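Local coordinates for protein Azi13 (Streptomyces sahachiroi, PDB 5HMB) that is a hotdog-fold thioesterase of azinomycin biosynthesis that probably cleaves the thioester holding a naphthoate intermediate, at residues 28-33 with 57-62; 34-39 with 45-50. All blocks are in the same frame, centred on the assembly; numbering follows the deposited sequence. Where two conformers were deposited one is given.

Interaction 1 of 2, residues 28-33 with 57-62; sequences DRAVAY and ESVASA
The helical turn that carries Val59 against Ala30 and Ala32 is tied at the backbone O of Glu57, which accepts Ser61 N at 2.9 Å. No hydrogen bond crosses from helix to strand, and Val59 makes the contact with its two methyls. CG1 stands anti to the backbone N (chi1 -179°), which spreads the methyls along the strand. Val59 CG1 lies 4.0 Å from Ala30 CB. The same methyl, Val59 CG1, also rests 3.6 Å from Ala30 O. Val59 CG2 reaches the next inward-facing residue, with Ala32 CB 4.0 Å away. In return, Ala30 CB comes to 3.7 Å from Val59 O, so the small methyl sits close to the helix backbone. Ala30 and Ala32 point to the helix from the same face of the strand and bond through their backbones to Ala98 and Ser96 of strand 93-100, while Val31 between them points away. On another side of the helix, Ser58 OG bonds to Ala54 O within the same chain. A curved antiparallel sheet wrapped round a long central helix is the hallmark of the hotdog fold; here two alanines face a valine across that interface.

Interaction 2 of 2, residues 34-39 with 45-50; sequences WSVRAD and GILHGG
Leu47, which touches both Trp34 and Val36, sits on the connection that leads into the long central helix of the hotdog fold. Its CB starts the contact, 4.1 Å from Val36 CG1. From there the chain runs to CG, anti to the backbone N (chi1 -171°), and forks. Leu47 CD1 stays with the valine and meets Val36 CG1 at 3.9 Å. The other branch goes to the tryptophan: Leu47 CD2 touches Trp34 CH2 at 3.4 Å, a tight approach for two carbons, with CZ3 of the same ring slightly farther off. The methyl comes at the edge of the six-membered ring, near its plane, so this is not stacking on a face. Trp34 gets its ring there with CG lodged between the backbone N and the carbonyl carbon (chi1 58°). The opposite end of the indole is fixed too, since Trp34 NE1 bonds to Ser96 OG on strand 93-100; Val51 and Val55 of helix 49-68 also touch this side chain.

Just after Val36, Arg37 grips Asp39 side-on in a salt bridge with two near-straight bonds. Arg37 NE meets the syn lone pair of Asp39 OD1 at 3.0 Å, and Arg37 NH2 takes Asp39 OD2 at the same length. Arg37 NH2 also reaches the backbone O of His17.

Beyond Leu47 comes the His-Gly-Gly sequence familiar from PaaI-type thioesterases. His48 is the N-cap of the helix, and its NE2 bonds to Ser58 OG of the second subunit. On the other ring nitrogen, His48 ND1 accepts the backbone N of Gly50 at 2.9 Å, near the ring plane but along a bent path of 140°.

Both contacts join strand 29-35 to helix 49-68 or its lead-in, and their centres are about 19 Å apart. The centre of interaction 1 lies about 5 Å from the centre of the chain, in the core where sheet and helix pack through small aliphatic groups. That of interaction 2 is about 14 Å from the same point, where the strand ends and the helix begins; its apolar contact is buried as well, but an aromatic edge takes part, and a salt bridge and a capping bond lie within the segments beside it. Each contact carries one end of the same inter-subunit pairing, so segments 57-62 and 45-50 meet across the subunit interface.

Interaction 1 of 2, residues 28-33 with 57-62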
loop_
_atom_site.group_PDB
_atom_site.type_symbol
_atom_site.label_atom_id
_atom_site.label_comp_id
_atom_site.label_asym_id
_atom_site.label_seq_id
_atom_site.Cartn_x
_atom_site.Cartn_y
_atom_site.Cartn_z
ATOM N N ASP A 28 5.167 14.495 18.080
ATOM C CA ASP A 28 4.156 14.779 17.081
ATOM C C ASP A 28 4.733 15.146 15.716
ATOM O O ASP A 28 3.963 15.482 14.807
ATOM C CB ASP A 28 3.243 15.904 17.587
ATOM C CG ASP A 28 3.995 17.200 17.800
ATOM O OD1 ASP A 28 5.246 17.163 17.843
ATOM O OD2 ASP A 28 3.338 18.257 17.927
ATOM N N ARG A 29 6.051 15.067 15.538
ATOM C CA ARG A 29 6.706 15.486 14.309
ATOM C C ARG A 29 8.193 15.184 14.410
ATOM O O ARG A 29 8.798 15.398 15.461
ATOM C CB ARG A 29 6.490 16.983 14.055
ATOM C CG ARG A 29 7.303 17.564 12.900
ATOM C CD ARG A 29 6.734 18.918 12.467
ATOM N NE ARG A 29 6.356 19.730 13.623
ATOM C CZ ARG A 29 7.131 20.655 14.182
ATOM N NH1 ARG A 29 6.702 21.337 15.238
ATOM N NH2 ARG A 29 8.333 20.908 13.681
ATOM N N ALA A 30 8.770 14.694 13.320
ATOM C CA ALA A 30 10.208 14.534 13.195
ATOM C C ALA A 30 10.623 15.068 11.830
ATOM O O ALA A 30 9.890 14.895 10.854
ATOM C CB ALA A 30 10.639 13.073 13.357
ATOM N N VAL A 31 11.781 15.737 11.769
ATOM C CA VAL A 31 12.269 16.398 10.557
ATOM C C VAL A 31 13.745 16.072 10.389
ATOM O O VAL A 31 14.536 16.279 11.315
ATOM C CB VAL A 31 12.088 17.928 10.616
ATOM C CG1 VAL A 31 12.697 18.574 9.372
ATOM C CG2 VAL A 31 10.626 18.315 10.779
ATOM N N ALA A 32 14.124 15.582 9.212
ATOM C CA ALA A 32 15.521 15.284 8.937
ATOM C C ALA A 32 15.909 15.808 7.564
ATOM O O ALA A 32 15.094 15.813 6.635
ATOM C CB ALA A 32 15.812 13.782 9.012
ATOM N N TYR A 33 17.158 16.245 7.451
ATOM C CA TYR A 33 17.735 16.694 6.197
ATOM C C TYR A 33 18.709 15.637 5.709
ATOM O O TYR A 33 19.307 14.912 6.509
ATOM C CB TYR A 33 18.473 18.031 6.355
ATOM C CG TYR A 33 17.627 19.147 6.924
ATOM C CD1 TYR A 33 16.649 19.762 6.154
ATOM C CD2 TYR A 33 17.812 19.594 8.229
ATOM C CE1 TYR A 33 15.867 20.791 6.661
ATOM C CE2 TYR A 33 17.036 20.626 8.750
ATOM C CZ TYR A 33 16.066 21.218 7.958
ATOM O OH TYR A 33 15.293 22.237 8.456
ATOM N N GLU A 57 11.118 5.187 6.493
ATOM C CA GLU A 57 11.127 4.317 7.664
ATOM C C GLU A 57 11.845 4.988 8.833
ATOM O O GLU A 57 11.301 5.071 9.944
ATOM C CB GLU A 57 11.767 2.968 7.309
ATOM C CG GLU A 57 11.535 1.894 8.405
ATOM C CD GLU A 57 10.091 1.390 8.421
ATOM O OE1 GLU A 57 9.436 1.422 7.357
ATOM O OE2 GLU A 57 9.609 0.963 9.488
ATOM N N SER A 58 13.049 5.523 8.588
ATOM C CA SER A 58 13.844 6.142 9.657
ATOM C C SER A 58 13.114 7.319 10.297
ATOM O O SER A 58 13.080 7.446 11.528
ATOM C CB SER A 58 15.191 6.630 9.112
ATOM O OG SER A 58 15.951 5.613 8.490
ATOM N N VAL A 59 12.579 8.234 9.483
ATOM C CA VAL A 59 12.022 9.454 10.061
ATOM C C VAL A 59 10.729 9.144 10.818
ATOM O O VAL A 59 10.481 9.682 11.908
ATOM C CB VAL A 59 11.819 10.537 8.984
ATOM C CG1 VAL A 59 11.276 11.793 9.625
ATOM C CG2 VAL A 59 13.142 10.856 8.263
ATOM N N ALA A 60 9.894 8.264 10.272
ATOM C CA ALA A 60 8.681 7.883 10.986
ATOM C C ALA A 60 9.006 7.110 12.270
ATOM O O ALA A 60 8.391 7.353 13.319
ATOM C CB ALA A 60 7.769 7.071 10.063
ATOM N N SER A 61 9.978 6.189 12.221
ATOM C CA SER A 61 10.307 5.411 13.421
ATOM C C SER A 61 10.820 6.311 14.530
ATOM O O SER A 61 10.513 6.089 15.710
ATOM C CB SER A 61 11.363 4.342 13.120
ATOM O OG SER A 61 10.805 3.204 12.490
ATOM N N ALA A 62 11.637 7.307 14.173
ATOM C CA ALA A 62 12.116 8.261 15.168
ATOM C C ALA A 62 10.952 8.941 15.861
ATOM O O ALA A 62 10.938 9.071 17.088
ATOM C CB ALA A 62 13.023 9.308 14.518
#

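Interaction 2 of 2, residues 34-39 with 45-50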
loop_
_atom_site.group_PDB
_atom_site.type_symbol
_atom_site.label_atom_id
_atom_site.label_comp_id
_atom_site.label_asym_id
_atom_site.label_seq_id
_atom_site.Cartn_x
_atom_site.Cartn_y
_atom_site.Cartn_z
ATOM N N TRP A 34 18.869 15.563 4.396
ATOM C CA TRP A 34 19.808 14.635 3.777
ATOM C C TRP A 34 19.965 15.037 2.315
ATOM O O TRP A 34 19.274 15.931 1.818
ATOM C CB TRP A 34 19.336 13.189 3.913
ATOM C CG TRP A 34 17.978 12.931 3.325
ATOM C CD1 TRP A 34 16.777 13.413 3.775
ATOM C CD2 TRP A 34 17.678 12.104 2.189
ATOM N NE1 TRP A 34 15.753 12.935 2.983
ATOM C CE2 TRP A 34 16.283 12.137 2.003
ATOM C CE3 TRP A 34 18.459 11.333 1.318
ATOM C CZ2 TRP A 34 15.650 11.425 0.987
ATOM C CZ3 TRP A 34 17.830 10.627 0.315
ATOM C CH2 TRP A 34 16.436 10.674 0.162
ATOM N N SER A 35 20.873 14.354 1.628
ATOM C CA SER A 35 21.205 14.693 0.257
ATOM C C SER A 35 21.423 13.431 -0.557
ATOM O O SER A 35 21.862 12.408 -0.030
ATOM C CB SER A 35 22.461 15.556 0.187
ATOM O OG SER A 35 22.871 15.685 -1.165
ATOM N N VAL A 36 21.104 13.513 -1.850
ATOM C CA VAL A 36 21.457 12.448 -2.778
ATOM C C VAL A 36 22.973 12.393 -2.922
ATOM O O VAL A 36 23.647 13.430 -2.987
ATOM C CB VAL A 36 20.777 12.677 -4.139
ATOM C CG1 VAL A 36 20.885 11.440 -4.990
ATOM C CG2 VAL A 36 19.317 13.083 -3.949
ATOM N N ARG A 37 23.523 11.183 -2.961
ATOM C CA ARG A 37 24.962 10.991 -3.057
ATOM C C ARG A 37 25.254 9.960 -4.128
ATOM O O ARG A 37 24.383 9.177 -4.515
ATOM C CB ARG A 37 25.584 10.520 -1.727
ATOM C CG ARG A 37 25.460 11.478 -0.573
ATOM C CD ARG A 37 26.295 10.992 0.629
ATOM N NE ARG A 37 26.286 9.533 0.766
ATOM C CZ ARG A 37 25.722 8.874 1.777
ATOM N NH1 ARG A 37 25.125 9.536 2.756
ATOM N NH2 ARG A 37 25.765 7.548 1.818
ATOM N N ALA A 38 26.507 9.959 -4.587
ATOM C CA ALA A 38 26.910 9.055 -5.659
ATOM C C ALA A 38 26.671 7.593 -5.282
ATOM O O ALA A 38 26.199 6.803 -6.108
ATOM C CB ALA A 38 28.378 9.293 -6.012
ATOM N N ASP A 39 26.984 7.213 -4.043
ATOM C CA ASP A 39 26.829 5.825 -3.614
ATOM C C ASP A 39 25.381 5.433 -3.336
ATOM O O ASP A 39 25.110 4.246 -3.123
ATOM C CB ASP A 39 27.677 5.556 -2.364
ATOM C CG ASP A 39 27.401 6.537 -1.245
ATOM O OD1 ASP A 39 26.992 7.679 -1.545
ATOM O OD2 ASP A 39 27.597 6.169 -0.067
ATOM N N GLY A 45 21.853 7.141 -12.688
ATOM C CA GLY A 45 22.176 8.423 -12.088
ATOM C C GLY A 45 21.122 9.067 -11.204
ATOM O O GLY A 45 21.286 10.238 -10.837
ATOM N N ILE A 46 20.053 8.361 -10.840
ATOM C CA ILE A 46 19.069 8.903 -9.913
ATOM C C ILE A 46 19.071 8.082 -8.624
ATOM O O ILE A 46 19.596 6.968 -8.548
ATOM C CB ILE A 46 17.657 8.959 -10.522
ATOM C CG1 ILE A 46 17.152 7.554 -10.804
ATOM C CG2 ILE A 46 17.664 9.784 -11.793
ATOM C CD1 ILE A 46 15.832 7.540 -11.510
ATOM N N LEU A 47 18.483 8.667 -7.588
ATOM C CA LEU A 47 18.429 8.011 -6.290
ATOM C C LEU A 47 17.746 6.652 -6.393
ATOM O O LEU A 47 16.653 6.535 -6.950
ATOM C CB LEU A 47 17.688 8.896 -5.296
ATOM C CG LEU A 47 17.737 8.436 -3.839
ATOM C CD1 LEU A 47 19.177 8.364 -3.336
ATOM C CD2 LEU A 47 16.895 9.353 -2.980
ATOM N N HIS A 48 18.420 5.623 -5.877
ATOM C CA HIS A 48 17.798 4.320 -5.666
ATOM C C HIS A 48 16.511 4.494 -4.871
ATOM O O HIS A 48 16.468 5.252 -3.899
ATOM C CB HIS A 48 18.778 3.410 -4.918
ATOM C CG HIS A 48 18.415 1.962 -4.935
ATOM N ND1 HIS A 48 17.361 1.447 -4.206
ATOM C CD2 HIS A 48 18.992 0.909 -5.560
ATOM C CE1 HIS A 48 17.300 0.141 -4.391
ATOM N NE2 HIS A 48 18.275 -0.211 -5.214
ATOM N N GLY A 49 15.450 3.822 -5.314
ATOM C CA GLY A 49 14.163 3.978 -4.665
ATOM C C GLY A 49 14.156 3.476 -3.232
ATOM O O GLY A 49 13.464 4.035 -2.387
ATOM N N GLY A 50 14.911 2.410 -2.945
ATOM C CA GLY A 50 15.003 1.922 -1.580
ATOM C C GLY A 50 15.499 2.970 -0.607
ATOM O O GLY A 50 15.115 2.957 0.560
#